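Local coordinates for thermospermine synthase (Medicago truncatula, PDB 6BQ6), which probably transfers an aminopropyl group from decarboxylated S-adenosylmethionine to spermidine, yielding thermospermine and methylthioadenosine in plant polyamine biosynthesis, at residues F43-L49 with L61-F67; K210-F214 with L262-L268. All coordinates share one frame; numbering follows the deposited sequence.

Contact 1 of 2, residues F43-L49 with L61-F67; sequences FALNSIL and LLDTKPF
Asp63 O takes two backbone N-H groups at once, from Asn46 N at 2.8 Å and Ser47 N at 3.2 Å. The Ser47 donor lies in the carbonyl plane, on a lone pair, whereas that of Asn46 is tilted from it. Two successive residues facing one define a classic beta bulge, here in the tetramerisation domain, at the corner where strand 39-45 gives way to strand 47-53. Beyond it, Asp63 N returns a bond to Ser47 O (2.8 Å) and Leu49 N reaches Leu61 O, continuing the antiparallel hairpin of 47-53 with 58-64. Before it, Lys65 N gives an almost straight bond to Ala44 O.

The side chain of Asn46 serves both neighbours: OD1 accepts from Lys65 NZ at 2.8 Å, and ND2 makes a weak bond to Asp63 OD1, the amide and carboxylate planes standing 68° apart. A bend at the last torsion of Lys65 (chi4 -83°) turns NZ onto the amide oxygen, while its CD passes Ala44 CB.

Among the apolar contacts, Phe67 drives an edge into the face of Phe43: Phe67 CD2 sits over the centre of the Phe43 ring, 3.5 Å above its plane, with the ring planes at 71°. Pro66 CG packs on Phe43 CB. Separately, Ile48 CG2 meets Leu62 CD2, side by side on the face that also carries Leu45 and Thr64.

In the second shell, Thr64 OG1 accepts from Phe67 N in an ST motif and also bonds Gly68 O, positioning the turn that carries Phe67. Phe43 extends its sheet into a strand of a second subunit and also touches Leu77 of the ligand pocket. The Asp63 carbonyl, accepting two N-H groups, and the Asn46 amide thus pin the bulge by polar bonds, while the aromatic pair joins the two segments farther along.

Contact 2 of 2, residues K210-F214 with L262-L268; sequences KGGIF and LASDSPL
Phe214 and Ala263 form an antiparallel hydrogen-bonded pair, the firm backbone pair of these two segments, which lie on strands 212-220 and 256-264. Phe214 N donates to Ala263 O and Ala263 N to Phe214 O, both at 2.8 Å; the first donor lies nearly along the C=O axis. Weaker CA-H...O contacts flank the pair, from Leu262 CA to Phe214 O at 3.4 Å and from Ile213 CA to Ala263 O.

Among the side-chain hydrogen bonds, Ser264 OG does two jobs. It donates to Gly212 O at 2.8 Å, tilted 32° from the carbonyl plane, and accepts from Ser266 N at 3.1 Å, an ST turn. With OG anti to the backbone N (chi1 -175°), the hydroxyl is brought to Gly212 O across the contact and to Ser266 N of its own segment.

Two waters extend this polar network. One donates to Gly212 O and accepts from Asp265 N; the other joins Lys210 NZ to Ser266 OG, at 2.7 Å from each. The carboxylate of Asp265 turns to other partners, a salt bridge with Lys205 and the backbone N of Lys242.

Apolar contact centres on Ile213, whose CD1 meets Leu268 CD2 at 3.8 Å, with the two side chains antiparallel. Helix 84-98 packs on Ile213, Leu262 and Leu268, and helix 230-238 on Phe214 and Ala263.

The contact joins the fifth strand of the Rossmann-like sheet, parallel to 175-181, to its antiparallel partner. The Ser264 hydroxyl and a water both satisfy Gly212 O, so side-chain and solvent bonds link the two segments beside the Phe214-Ala263 pair.

Overall arrangement
Contact 1 belongs to the N-terminal tetramerisation region and contact 2 to the Rossmann-like catalytic domain; they lie on opposite sides of the chain's centre. Their centres are 39 Å apart and their nearest atoms about 25 Å, so neither touches the other. Bound thermospermine lies about 8 Å from the side chain of Phe43 in contact 1 and about 12 Å from that of Phe214 in contact 2. The side chain of Phe214 is also about 9 Å from that of Asp181, the predicted proton acceptor. Other subunits reach contact 1, whereas contact 2 is touched by none, so the first lies at subunit interfaces and the second within a single subunit.

Contact 1 of 2, residues F43-L49 with L61-F67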
loop_
_atom_site.group_PDB
_atom_site.type_symbol
_atom_site.label_atom_id
_atom_site.label_comp_id
_atom_site.label_asym_id
_atom_site.label_seq_id
_atom_site.Cartn_x
_atom_site.Cartn_y
_atom_site.Cartn_z
ATOM N N PHE B 43 7.116 -3.888 -5.767
ATOM C CA PHE B 43 8.558 -4.024 -5.955
ATOM C C PHE B 43 9.252 -2.820 -5.347
ATOM O O PHE B 43 8.888 -1.679 -5.639
ATOM C CB PHE B 43 8.944 -4.017 -7.448
ATOM C CG PHE B 43 8.180 -4.930 -8.302
ATOM C CD1 PHE B 43 7.549 -6.065 -7.811
ATOM C CD2 PHE B 43 8.161 -4.707 -9.678
ATOM C CE1 PHE B 43 6.897 -6.913 -8.670
ATOM C CE2 PHE B 43 7.490 -5.557 -10.517
ATOM C CZ PHE B 43 6.855 -6.646 -10.027
ATOM N N ALA B 44 10.306 -3.042 -4.564
ATOM C CA ALA B 44 11.067 -1.905 -4.050
ATOM C C ALA B 44 11.767 -1.247 -5.251
ATOM O O ALA B 44 12.168 -1.926 -6.208
ATOM C CB ALA B 44 12.083 -2.336 -3.044
ATOM N N LEU B 45 11.851 0.068 -5.184
ATOM C CA LEU B 45 12.316 0.911 -6.265
ATOM C C LEU B 45 13.678 1.534 -5.963
ATOM O O LEU B 45 13.862 2.144 -4.904
ATOM C CB LEU B 45 11.352 2.047 -6.457
ATOM C CG LEU B 45 10.155 2.016 -7.348
ATOM C CD1 LEU B 45 9.400 3.329 -7.239
ATOM C CD2 LEU B 45 10.622 1.865 -8.768
ATOM N N ASN B 46 14.585 1.452 -6.928
ATOM C CA ASN B 46 15.836 2.245 -6.914
ATOM C C ASN B 46 15.562 3.634 -7.504
ATOM O O ASN B 46 15.932 4.673 -6.933
ATOM C CB ASN B 46 16.924 1.569 -7.753
ATOM C CG ASN B 46 17.506 0.317 -7.104
ATOM O OD1 ASN B 46 17.797 0.309 -5.915
ATOM N ND2 ASN B 46 17.740 -0.728 -7.904
ATOM N N SER B 47 14.941 3.687 -8.672
ATOM C CA SER B 47 14.667 4.980 -9.270
ATOM C C SER B 47 13.573 4.912 -10.289
ATOM O O SER B 47 13.119 3.818 -10.667
ATOM C CB SER B 47 15.940 5.624 -9.837
ATOM O OG SER B 47 16.317 4.999 -10.994
ATOM N N ILE B 48 13.121 6.086 -10.704
ATOM C CA ILE B 48 12.169 6.216 -11.784
ATOM C C ILE B 48 12.916 6.861 -12.923
ATOM O O ILE B 48 13.265 8.058 -12.862
ATOM C CB ILE B 48 10.954 7.061 -11.349
ATOM C CG1 ILE B 48 10.297 6.397 -10.131
ATOM C CG2 ILE B 48 9.981 7.225 -12.496
ATOM C CD1 ILE B 48 9.289 7.268 -9.395
ATOM N N LEU B 49 13.222 6.053 -13.933
ATOM C CA LEU B 49 14.219 6.419 -14.930
ATOM C C LEU B 49 13.673 7.385 -15.942
ATOM O O LEU B 49 14.318 8.401 -16.246
ATOM C CB LEU B 49 14.809 5.195 -15.617
ATOM C CG LEU B 49 15.638 4.255 -14.718
ATOM C CD1 LEU B 49 15.958 2.982 -15.478
ATOM C CD2 LEU B 49 16.928 4.920 -14.234
ATOM N N LEU B 61 9.698 3.857 -17.258
ATOM C CA LEU B 61 10.766 2.902 -17.050
ATOM C C LEU B 61 11.316 3.049 -15.633
ATOM O O LEU B 61 11.796 4.136 -15.242
ATOM C CB LEU B 61 11.851 3.089 -18.080
ATOM C CG LEU B 61 12.945 2.026 -18.125
ATOM C CD1 LEU B 61 12.492 0.661 -18.648
ATOM C CD2 LEU B 61 14.129 2.547 -18.934
ATOM N N LEU B 62 11.185 1.969 -14.867
ATOM C CA LEU B 62 11.516 1.980 -13.447
ATOM C C LEU B 62 12.741 1.165 -13.242
ATOM O O LEU B 62 12.900 0.167 -13.879
ATOM C CB LEU B 62 10.376 1.363 -12.638
ATOM C CG LEU B 62 9.009 1.954 -12.942
ATOM C CD1 LEU B 62 7.950 1.295 -12.057
ATOM C CD2 LEU B 62 8.966 3.459 -12.748
ATOM N N ASP B 63 13.568 1.522 -12.287
ATOM C CA ASP B 63 14.663 0.690 -11.917
ATOM C C ASP B 63 14.235 0.042 -10.585
ATOM O O ASP B 63 14.154 0.703 -9.595
ATOM C CB ASP B 63 15.938 1.486 -11.762
ATOM C CG ASP B 63 17.104 0.637 -11.304
ATOM O OD1 ASP B 63 16.938 -0.597 -11.116
ATOM O OD2 ASP B 63 18.198 1.214 -11.102
ATOM N N THR B 64 13.894 -1.224 -10.644
ATOM C CA THR B 64 13.377 -1.955 -9.478
ATOM C C THR B 64 14.441 -2.831 -8.908
ATOM O O THR B 64 15.276 -3.349 -9.628
ATOM C CB THR B 64 12.138 -2.806 -9.839
ATOM O OG1 THR B 64 12.526 -4.005 -10.514
ATOM C CG2 THR B 64 11.190 -2.032 -10.745
ATOM N N LYS B 65 14.361 -3.065 -7.607
ATOM C CA LYS B 65 15.348 -3.894 -6.937
ATOM C C LYS B 65 15.174 -5.349 -7.299
ATOM O O LYS B 65 16.147 -5.988 -7.716
ATOM C CB LYS B 65 15.311 -3.654 -5.445
ATOM C CG LYS B 65 15.721 -2.238 -5.040
ATOM C CD LYS B 65 15.857 -2.128 -3.524
ATOM C CE LYS B 65 16.029 -0.698 -3.050
ATOM N NZ LYS B 65 17.463 -0.301 -3.168
ATOM N N PRO B 66 13.939 -5.907 -7.180
ATOM C CA PRO B 66 13.868 -7.338 -7.444
ATOM C C PRO B 66 14.032 -7.754 -8.930
ATOM O O PRO B 66 14.641 -8.802 -9.245
ATOM C CB PRO B 66 12.499 -7.719 -6.889
ATOM C CG PRO B 66 11.706 -6.471 -6.915
ATOM C CD PRO B 66 12.694 -5.373 -6.624
ATOM N N PHE B 67 13.558 -6.930 -9.849
ATOM C CA PHE B 67 13.454 -7.340 -11.232
ATOM C C PHE B 67 14.227 -6.458 -12.213
ATOM O O PHE B 67 14.067 -6.626 -13.412
ATOM C CB PHE B 67 11.981 -7.441 -11.616
ATOM C CG PHE B 67 11.222 -8.429 -10.777
ATOM C CD1 PHE B 67 11.619 -9.742 -10.730
ATOM C CD2 PHE B 67 10.131 -8.035 -9.988
ATOM C CE1 PHE B 67 10.946 -10.681 -9.965
ATOM C CE2 PHE B 67 9.465 -8.976 -9.211
ATOM C CZ PHE B 67 9.872 -10.292 -9.205
#

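Contact 2 of 2, residues K210-F214 with L262-L268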
loop_
_atom_site.group_PDB
_atom_site.type_symbol
_atom_site.label_atom_id
_atom_site.label_comp_id
_atom_site.label_asym_id
_atom_site.label_seq_id
_atom_site.Cartn_x
_atom_site.Cartn_y
_atom_site.Cartn_z
ATOM N N LYS B 210 1.774 -21.242 -46.857
ATOM C CA LYS B 210 1.601 -22.682 -46.676
ATOM C C LYS B 210 2.466 -23.137 -45.504
ATOM O O LYS B 210 3.641 -22.833 -45.461
ATOM C CB LYS B 210 2.042 -23.412 -47.942
ATOM C CG LYS B 210 2.125 -24.920 -47.863
ATOM C CD LYS B 210 0.826 -25.565 -47.437
ATOM C CE LYS B 210 1.055 -27.087 -47.291
ATOM N NZ LYS B 210 -0.234 -27.721 -47.088
ATOM N N GLY B 211 1.893 -23.859 -44.549
ATOM C CA GLY B 211 2.660 -24.249 -43.373
ATOM C C GLY B 211 2.739 -23.155 -42.305
ATOM O O GLY B 211 3.501 -23.290 -41.325
ATOM N N GLY B 212 1.967 -22.078 -42.483
ATOM C CA GLY B 212 2.113 -20.905 -41.637
ATOM C C GLY B 212 1.682 -21.207 -40.241
ATOM O O GLY B 212 0.794 -22.050 -40.051
ATOM N N ILE B 213 2.292 -20.511 -39.280
ATOM C CA ILE B 213 1.962 -20.732 -37.869
ATOM C C ILE B 213 1.621 -19.380 -37.273
ATOM O O ILE B 213 2.338 -18.417 -37.505
ATOM C CB ILE B 213 3.104 -21.395 -37.094
ATOM C CG1 ILE B 213 3.402 -22.799 -37.676
ATOM C CG2 ILE B 213 2.704 -21.486 -35.605
ATOM C CD1 ILE B 213 4.628 -23.483 -37.136
ATOM N N PHE B 214 0.506 -19.300 -36.555
ATOM C CA PHE B 214 0.147 -18.132 -35.776
ATOM C C PHE B 214 0.527 -18.466 -34.303
ATOM O O PHE B 214 0.267 -19.589 -33.826
ATOM C CB PHE B 214 -1.342 -17.842 -35.897
ATOM C CG PHE B 214 -1.812 -16.682 -35.052
ATOM C CD1 PHE B 214 -1.288 -15.386 -35.229
ATOM C CD2 PHE B 214 -2.783 -16.884 -34.019
ATOM C CE1 PHE B 214 -1.713 -14.316 -34.447
ATOM C CE2 PHE B 214 -3.176 -15.806 -33.236
ATOM C CZ PHE B 214 -2.671 -14.520 -33.447
ATOM N N LEU B 262 -0.230 -21.525 -29.872
ATOM C CA LEU B 262 0.102 -21.807 -31.272
ATOM C C LEU B 262 -1.099 -22.283 -32.049
ATOM O O LEU B 262 -1.896 -23.060 -31.535
ATOM C CB LEU B 262 1.108 -22.934 -31.414
ATOM C CG LEU B 262 2.406 -22.840 -30.685
ATOM C CD1 LEU B 262 3.261 -24.044 -30.968
ATOM C CD2 LEU B 262 3.123 -21.580 -31.134
ATOM N N ALA B 263 -1.211 -21.854 -33.291
ATOM C CA ALA B 263 -2.292 -22.302 -34.162
ATOM C C ALA B 263 -1.770 -22.456 -35.589
ATOM O O ALA B 263 -1.009 -21.641 -36.086
ATOM C CB ALA B 263 -3.466 -21.331 -34.108
ATOM N N SER B 264 -2.172 -23.536 -36.243
ATOM C CA SER B 264 -1.725 -23.793 -37.624
ATOM C C SER B 264 -2.702 -24.763 -38.289
ATOM O O SER B 264 -3.414 -25.516 -37.645
ATOM C CB SER B 264 -0.316 -24.374 -37.650
ATOM O OG SER B 264 0.239 -24.558 -38.958
ATOM N N ASP B 265 -2.699 -24.753 -39.590
ATOM C CA ASP B 265 -3.389 -25.805 -40.332
ATOM C C ASP B 265 -2.483 -26.976 -40.700
ATOM O O ASP B 265 -2.948 -27.969 -41.286
ATOM C CB ASP B 265 -4.097 -25.176 -41.541
ATOM C CG ASP B 265 -5.423 -24.504 -41.149
ATOM O OD1 ASP B 265 -6.041 -24.850 -40.108
ATOM O OD2 ASP B 265 -5.919 -23.668 -41.928
ATOM N N SER B 266 -1.198 -26.885 -40.361
ATOM C CA SER B 266 -0.295 -27.979 -40.453
ATOM C C SER B 266 0.040 -28.445 -39.036
ATOM O O SER B 266 -0.044 -27.667 -38.070
ATOM C CB SER B 266 0.968 -27.583 -41.166
ATOM O OG SER B 266 0.598 -27.252 -42.496
ATOM N N PRO B 267 0.413 -29.721 -38.901
ATOM C CA PRO B 267 0.607 -30.255 -37.535
ATOM C C PRO B 267 1.659 -29.542 -36.692
ATOM O O PRO B 267 2.604 -28.957 -37.220
ATOM C CB PRO B 267 1.023 -31.707 -37.790
ATOM C CG PRO B 267 0.364 -32.036 -39.077
ATOM C CD PRO B 267 0.544 -30.785 -39.904
ATOM N N LEU B 268 1.448 -29.593 -35.375
ATOM C CA LEU B 268 2.364 -28.967 -34.398
ATOM C C LEU B 268 2.728 -30.033 -33.357
ATOM O O LEU B 268 2.202 -30.040 -32.253
ATOM C CB LEU B 268 1.686 -27.794 -33.739
ATOM C CG LEU B 268 1.269 -26.611 -34.616
ATOM C CD1 LEU B 268 0.213 -25.785 -33.896
ATOM C CD2 LEU B 268 2.493 -25.779 -34.936
HETATM O O HOH W 1 -1.190 -27.322 -44.554
HETATM O O HOH W 2 -1.299 -22.982 -41.412
#